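Local atomic coordinates of acylneuraminate lyase (Mycoplasma synoviae, PDB entry 4N4P), a protein that belongs to the dihydrodipicolinate synthetase family of TIM-barrel proteins and assembles from four chains. Residues A[174-179]-A[188-193]; A[253-258]-A[276-281]. All blocks are in the same frame, centred on the assembly; numbering follows the deposited sequence.

Interaction 1: residues A[174-179]-A[188-193]; sequences FAFERL and FMFAWD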
loop_
_atom_site.group_PDB
_atom_site.type_symbol
_atom_site.label_atom_id
_atom_site.label_comp_id
_atom_site.label_asym_id
_atom_site.label_seq_id
_atom_site.Cartn_x
_atom_site.Cartn_y
_atom_site.Cartn_z
ATOM N N PHE A 174 -7.164 10.418 12.198
ATOM C CA PHE A 174 -8.369 11.019 11.621
ATOM C C PHE A 174 -9.553 10.079 11.878
ATOM O O PHE A 174 -10.583 10.507 12.376
ATOM C CB PHE A 174 -8.181 11.323 10.121
ATOM C CG PHE A 174 -9.341 12.033 9.489
ATOM C CD1 PHE A 174 -10.026 13.029 10.166
ATOM C CD2 PHE A 174 -9.749 11.714 8.198
ATOM C CE1 PHE A 174 -11.089 13.697 9.578
ATOM C CE2 PHE A 174 -10.836 12.395 7.587
ATOM C CZ PHE A 174 -11.503 13.372 8.292
ATOM N N ALA A 175 -9.392 8.787 11.580
ATOM C CA ALA A 175 -10.471 7.841 11.876
ATOM C C ALA A 175 -10.817 7.860 13.355
ATOM O O ALA A 175 -11.988 7.716 13.708
ATOM C CB ALA A 175 -10.111 6.418 11.424
ATOM N N PHE A 176 -9.810 8.044 14.217
ATOM C CA PHE A 176 -10.044 8.104 15.648
ATOM C C PHE A 176 -10.910 9.316 15.971
ATOM O O PHE A 176 -11.888 9.240 16.729
ATOM C CB PHE A 176 -8.739 8.182 16.454
ATOM C CG PHE A 176 -8.979 8.243 17.946
ATOM C CD1 PHE A 176 -9.596 7.178 18.600
ATOM C CD2 PHE A 176 -8.664 9.389 18.673
ATOM C CE1 PHE A 176 -9.874 7.229 19.986
ATOM C CE2 PHE A 176 -8.916 9.451 20.064
ATOM C CZ PHE A 176 -9.523 8.369 20.713
ATOM N N GLU A 177 -10.558 10.438 15.360
ATOM C CA GLU A 177 -11.272 11.682 15.618
ATOM C C GLU A 177 -12.735 11.515 15.186
ATOM O O GLU A 177 -13.646 11.926 15.900
ATOM C CB GLU A 177 -10.603 12.850 14.878
ATOM C CG GLU A 177 -11.336 14.181 15.037
ATOM C CD GLU A 177 -12.445 14.364 14.003
ATOM O OE1 GLU A 177 -12.295 13.888 12.857
ATOM O OE2 GLU A 177 -13.476 14.979 14.334
ATOM N N ARG A 178 -12.942 10.894 14.025
ATOM C CA ARG A 178 -14.295 10.664 13.502
ATOM C C ARG A 178 -15.118 9.780 14.430
ATOM O O ARG A 178 -16.319 10.031 14.611
ATOM C CB ARG A 178 -14.240 10.028 12.104
ATOM C CG ARG A 178 -13.594 10.884 10.999
ATOM C CD ARG A 178 -14.530 12.026 10.521
ATOM N NE ARG A 178 -14.588 13.145 11.464
ATOM C CZ ARG A 178 -15.513 14.111 11.446
ATOM N NH1 ARG A 178 -16.473 14.115 10.509
ATOM N NH2 ARG A 178 -15.484 15.058 12.373
ATOM N N LEU A 179 -14.498 8.728 14.979
ATOM C CA LEU A 179 -15.180 7.851 15.943
ATOM C C LEU A 179 -15.592 8.612 17.192
ATOM O O LEU A 179 -16.721 8.462 17.678
ATOM C CB LEU A 179 -14.279 6.682 16.352
ATOM C CG LEU A 179 -14.114 5.638 15.255
ATOM C CD1 LEU A 179 -13.008 4.590 15.621
ATOM C CD2 LEU A 179 -15.474 4.972 14.956
ATOM N N PHE A 188 -13.596 4.468 24.094
ATOM C CA PHE A 188 -12.516 4.130 23.171
ATOM C C PHE A 188 -11.242 4.107 23.990
ATOM O O PHE A 188 -10.832 5.138 24.517
ATOM C CB PHE A 188 -12.437 5.147 22.001
ATOM C CG PHE A 188 -13.590 5.045 21.063
ATOM C CD1 PHE A 188 -13.556 4.143 19.997
ATOM C CD2 PHE A 188 -14.738 5.805 21.263
ATOM C CE1 PHE A 188 -14.649 4.010 19.131
ATOM C CE2 PHE A 188 -15.835 5.684 20.415
ATOM C CZ PHE A 188 -15.793 4.789 19.341
ATOM N N MET A 189 -10.643 2.920 24.112
ATOM C CA MET A 189 -9.375 2.753 24.784
ATOM C C MET A 189 -8.268 2.960 23.733
ATOM O O MET A 189 -8.247 2.268 22.712
ATOM C CB MET A 189 -9.319 1.378 25.462
ATOM C CG MET A 189 -10.373 1.219 26.593
ATOM S SD MET A 189 -10.132 2.361 27.974
ATOM C CE MET A 189 -8.760 1.619 28.857
ATOM N N PHE A 190 -7.401 3.946 23.946
ATOM C CA PHE A 190 -6.434 4.340 22.914
ATOM C C PHE A 190 -5.160 3.465 23.017
ATOM O O PHE A 190 -4.515 3.422 24.060
ATOM C CB PHE A 190 -6.117 5.827 23.049
ATOM C CG PHE A 190 -5.387 6.392 21.878
ATOM C CD1 PHE A 190 -6.081 6.775 20.727
ATOM C CD2 PHE A 190 -4.002 6.519 21.907
ATOM C CE1 PHE A 190 -5.398 7.284 19.621
ATOM C CE2 PHE A 190 -3.304 7.051 20.817
ATOM C CZ PHE A 190 -3.993 7.428 19.673
ATOM N N ALA A 191 -4.817 2.768 21.937
ATOM C CA ALA A 191 -3.798 1.726 22.001
ATOM C C ALA A 191 -2.612 1.995 21.074
ATOM O O ALA A 191 -1.946 1.069 20.618
ATOM C CB ALA A 191 -4.405 0.345 21.746
ATOM N N TRP A 192 -2.315 3.258 20.820
ATOM C CA TRP A 192 -1.102 3.584 20.065
ATOM C C TRP A 192 -0.187 4.442 20.943
ATOM O O TRP A 192 -0.353 5.648 21.045
ATOM C CB TRP A 192 -1.428 4.231 18.710
ATOM C CG TRP A 192 -0.176 4.553 17.881
ATOM C CD1 TRP A 192 1.035 3.928 17.937
ATOM C CD2 TRP A 192 -0.054 5.577 16.888
ATOM N NE1 TRP A 192 1.922 4.506 17.024
ATOM C CE2 TRP A 192 1.269 5.507 16.362
ATOM C CE3 TRP A 192 -0.934 6.532 16.375
ATOM C CZ2 TRP A 192 1.720 6.365 15.361
ATOM C CZ3 TRP A 192 -0.475 7.396 15.384
ATOM C CH2 TRP A 192 0.839 7.305 14.895
ATOM N N ASP A 193 0.750 3.760 21.617
ATOM C CA ASP A 193 1.554 4.347 22.677
ATOM C C ASP A 193 2.289 5.602 22.205
ATOM O O ASP A 193 2.410 6.593 22.947
ATOM C CB ASP A 193 2.608 3.331 23.181
ATOM C CG ASP A 193 1.999 1.982 23.594
ATOM O OD1 ASP A 193 1.036 1.548 22.951
ATOM O OD2 ASP A 193 2.507 1.353 24.551
#

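Interaction 2: residues A[253-258]-A[276-281]; sequences LMQSLK and WRYEDE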
loop_
_atom_site.group_PDB
_atom_site.type_symbol
_atom_site.label_atom_id
_atom_site.label_comp_id
_atom_site.label_asym_id
_atom_site.label_seq_id
_atom_site.Cartn_x
_atom_site.Cartn_y
_atom_site.Cartn_z
ATOM N N LEU A 253 10.212 -6.737 21.241
ATOM C CA LEU A 253 9.410 -6.042 22.251
ATOM C C LEU A 253 9.184 -6.892 23.504
ATOM O O LEU A 253 9.535 -6.476 24.615
ATOM C CB LEU A 253 8.067 -5.609 21.656
ATOM C CG LEU A 253 7.067 -5.004 22.655
ATOM C CD1 LEU A 253 7.594 -3.659 23.230
ATOM C CD2 LEU A 253 5.675 -4.850 21.990
ATOM N N MET A 254 8.593 -8.075 23.337
ATOM C CA MET A 254 8.261 -8.894 24.525
ATOM C C MET A 254 9.517 -9.363 25.267
ATOM O O MET A 254 9.542 -9.377 26.511
ATOM C CB MET A 254 7.353 -10.070 24.155
ATOM C CG MET A 254 5.868 -9.670 24.127
ATOM S SD MET A 254 5.432 -8.814 22.611
ATOM C CE MET A 254 5.171 -10.293 21.614
ATOM N N GLN A 255 10.560 -9.710 24.502
ATOM C CA GLN A 255 11.840 -10.112 25.102
ATOM C C GLN A 255 12.414 -8.976 25.940
ATOM O O GLN A 255 12.958 -9.218 27.017
ATOM C CB GLN A 255 12.868 -10.488 24.027
ATOM C CG GLN A 255 12.447 -11.671 23.126
ATOM C CD GLN A 255 11.780 -11.211 21.839
ATOM O OE1 GLN A 255 10.998 -10.261 21.851
ATOM N NE2 GLN A 255 12.093 -11.885 20.709
ATOM N N SER A 256 12.297 -7.748 25.426
ATOM C CA SER A 256 12.821 -6.572 26.108
ATOM C C SER A 256 12.020 -6.245 27.356
ATOM O O SER A 256 12.598 -5.953 28.421
ATOM C CB SER A 256 12.802 -5.371 25.166
ATOM O OG SER A 256 13.690 -5.579 24.087
ATOM N N LEU A 257 10.698 -6.266 27.229
ATOM C CA LEU A 257 9.846 -6.021 28.414
ATOM C C LEU A 257 10.154 -7.050 29.514
ATOM O O LEU A 257 10.312 -6.705 30.685
ATOM C CB LEU A 257 8.358 -6.054 28.057
ATOM C CG LEU A 257 7.857 -4.932 27.129
ATOM C CD1 LEU A 257 6.364 -5.202 26.736
ATOM C CD2 LEU A 257 8.003 -3.586 27.807
ATOM N N LYS A 258 10.239 -8.318 29.125
ATOM C CA LYS A 258 10.487 -9.372 30.116
ATOM C C LYS A 258 11.858 -9.203 30.750
ATOM O O LYS A 258 11.988 -9.293 31.969
ATOM C CB LYS A 258 10.294 -10.761 29.494
ATOM C CG LYS A 258 8.790 -11.124 29.373
ATOM C CD LYS A 258 8.562 -12.373 28.546
ATOM C CE LYS A 258 7.050 -12.636 28.406
ATOM N NZ LYS A 258 6.706 -14.005 27.807
ATOM N N TRP A 276 12.294 -14.730 18.810
ATOM C CA TRP A 276 13.735 -14.862 18.942
ATOM C C TRP A 276 14.148 -14.907 20.409
ATOM O O TRP A 276 13.727 -14.063 21.214
ATOM C CB TRP A 276 14.427 -13.691 18.252
ATOM C CG TRP A 276 15.911 -13.887 18.151
ATOM C CD1 TRP A 276 16.874 -13.387 18.988
ATOM C CD2 TRP A 276 16.594 -14.676 17.176
ATOM N NE1 TRP A 276 18.125 -13.811 18.580
ATOM C CE2 TRP A 276 17.978 -14.599 17.466
ATOM C CE3 TRP A 276 16.172 -15.434 16.072
ATOM C CZ2 TRP A 276 18.952 -15.252 16.683
ATOM C CZ3 TRP A 276 17.136 -16.095 15.299
ATOM C CH2 TRP A 276 18.516 -15.984 15.609
ATOM N N ARG A 277 14.959 -15.906 20.759
ATOM C CA ARG A 277 15.576 -15.960 22.096
ATOM C C ARG A 277 16.970 -15.356 22.050
ATOM O O ARG A 277 17.838 -15.875 21.359
ATOM C CB ARG A 277 15.642 -17.410 22.589
ATOM C CG ARG A 277 16.307 -17.617 23.970
ATOM C CD ARG A 277 15.486 -17.036 25.103
ATOM N NE ARG A 277 14.129 -17.551 25.097
ATOM C CZ ARG A 277 13.755 -18.691 25.672
ATOM N NH1 ARG A 277 14.628 -19.443 26.319
ATOM N NH2 ARG A 277 12.494 -19.071 25.602
ATOM N N TYR A 278 17.180 -14.252 22.763
ATOM C CA TYR A 278 18.469 -13.561 22.737
ATOM C C TYR A 278 19.449 -14.238 23.685
ATOM O O TYR A 278 19.044 -14.977 24.569
ATOM C CB TYR A 278 18.304 -12.080 23.130
ATOM C CG TYR A 278 17.612 -11.251 22.086
ATOM C CD1 TYR A 278 18.340 -10.628 21.072
ATOM C CD2 TYR A 278 16.208 -11.104 22.096
ATOM C CE1 TYR A 278 17.714 -9.877 20.089
ATOM C CE2 TYR A 278 15.577 -10.356 21.127
ATOM C CZ TYR A 278 16.318 -9.741 20.131
ATOM O OH TYR A 278 15.657 -9.024 19.161
ATOM N N GLU A 279 20.743 -13.981 23.533
ATOM C CA GLU A 279 21.662 -14.437 24.583
ATOM C C GLU A 279 21.366 -13.630 25.848
ATOM O O GLU A 279 20.992 -12.448 25.762
ATOM C CB GLU A 279 23.136 -14.362 24.141
ATOM C CG GLU A 279 23.437 -15.101 22.832
ATOM C CD GLU A 279 23.087 -16.602 22.873
ATOM O OE1 GLU A 279 23.592 -17.324 23.766
ATOM O OE2 GLU A 279 22.307 -17.063 22.001
ATOM N N ASP A 280 21.479 -14.268 27.017
ATOM C CA ASP A 280 21.064 -13.614 28.258
ATOM C C ASP A 280 21.826 -12.303 28.510
ATOM O O ASP A 280 21.243 -11.323 28.959
ATOM C CB ASP A 280 21.140 -14.556 29.475
ATOM C CG ASP A 280 19.778 -15.180 29.829
ATOM O OD1 ASP A 280 18.720 -14.673 29.365
ATOM O OD2 ASP A 280 19.769 -16.189 30.580
ATOM N N GLU A 281 23.110 -12.274 28.180
ATOM C CA GLU A 281 23.891 -11.060 28.421
ATOM C C GLU A 281 23.489 -9.936 27.473
ATOM O O GLU A 281 23.379 -8.786 27.907
ATOM C CB GLU A 281 25.400 -11.314 28.370
ATOM C CG GLU A 281 25.974 -11.986 29.629
ATOM C CD GLU A 281 25.506 -11.338 30.934
ATOM O OE1 GLU A 281 24.776 -12.011 31.703
ATOM O OE2 GLU A 281 25.862 -10.159 31.183
#

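Interaction 1: residues A[174-179]-A[188-193]
The ring of F176 is touched on one face by F190, whose CD1 stands 3.7 Å above its plane and over its centre, and at its edge by F188, whose CB lies near that plane, 3.9 Å from F176 CE1. F190 meets it edge-on: the two centroids are 5.0 Å apart and the planes stand at 68°, a T-shaped (edge-to-face) stack with F176 as the face. With CG anti to the backbone N (chi1 -180°), F176 leans from the helix into the angle between the two strand phenylalanines. F188 and F176 run past each other in opposite directions. The F188 ring lies beyond that edge, against the L179 side chain, which it crosses at about a right angle. F188 CZ is 3.8 Å from L179 CB, and F188 CE1 sits 3.9 Å from L179 CD1. The contact across the segments is therefore wholly apolar and buried. The polar residues of 174-179 serve another interface: R178 grips E177 side-on, NE to OE1 and NH2 to OE2, the latter almost straight, and both residues also bind a second subunit, R178 through D243 and E177 through H239 and N242 of that chain. Y168 of strand 163-168 also meets the F176 ring. Helix and strand segments run nearly antiparallel, at 153° with axes 11.1 Å apart. They belong to the beta-alpha-beta unit of strand 163-168, helix 173-182 and strand 187-190, the repeating element of the TIM barrel, whose outer helices pack on the strands.

Interaction 2: residues A[253-258]-A[276-281]
Q255 reaches W276 and Y278 through a bent side chain: CG lies anti to the carbonyl carbon, and a turn at chi2 of 95° swings the amide toward the backbone of W276. The contact joins helix 253-263 to the loop leading into helix 280-294, in the helical C-terminal part that follows the last barrel strand of this TIM-barrel protein. Q255 NE2 donates to W276 O at 2.8 Å, nearly straight at 166°; the donor lies in the carbonyl plane, on a lone pair, and the acceptor is close to the amide plane of Q255. Orientation on both sides thus favours this bond, which fixes how the amide is turned. Alongside it, the aliphatic part of Q255 packs on Y278: CB is 3.9 Å from Y278 CD2, and CG comes to the ring edge in its plane. The two side chains cross at about a right angle, amide and ring planes 61° apart. Within the loop, W276 CD1 stands over the centre of one face of Y278, 3.6 Å above the plane, so the ring has the indole on one face and the glutamine at its edge. Y278 OH is hydrogen-bonded to G252 N just before the helix, giving the loop a second polar tie to 253-263. E120 of a third subunit takes the backbone N-H of W276 and packs on Q255, so this junction also borders a subunit interface. The methylene of W276 lies beside the amide, its CB 3.8 Å from Q255 NE2.

Overall arrangement
Interaction 1 comes first along the chain, interaction 2 wholly after it, and the two lie on opposite sides of the chain's centre, with centres 30 Å apart and nearest atoms about 7 Å apart, without touching. They belong to different parts of the fold. The first joins helix 173-182 to strand 187-190 in the eight-stranded parallel barrel; the second ties helix 253-263 to the approach of helix 280-294, after the last barrel strand. Each borders a different neighbour, a second subunit near 174-179 and a third near W276, so barrel and C-terminal helices both contribute to the four-chain assembly.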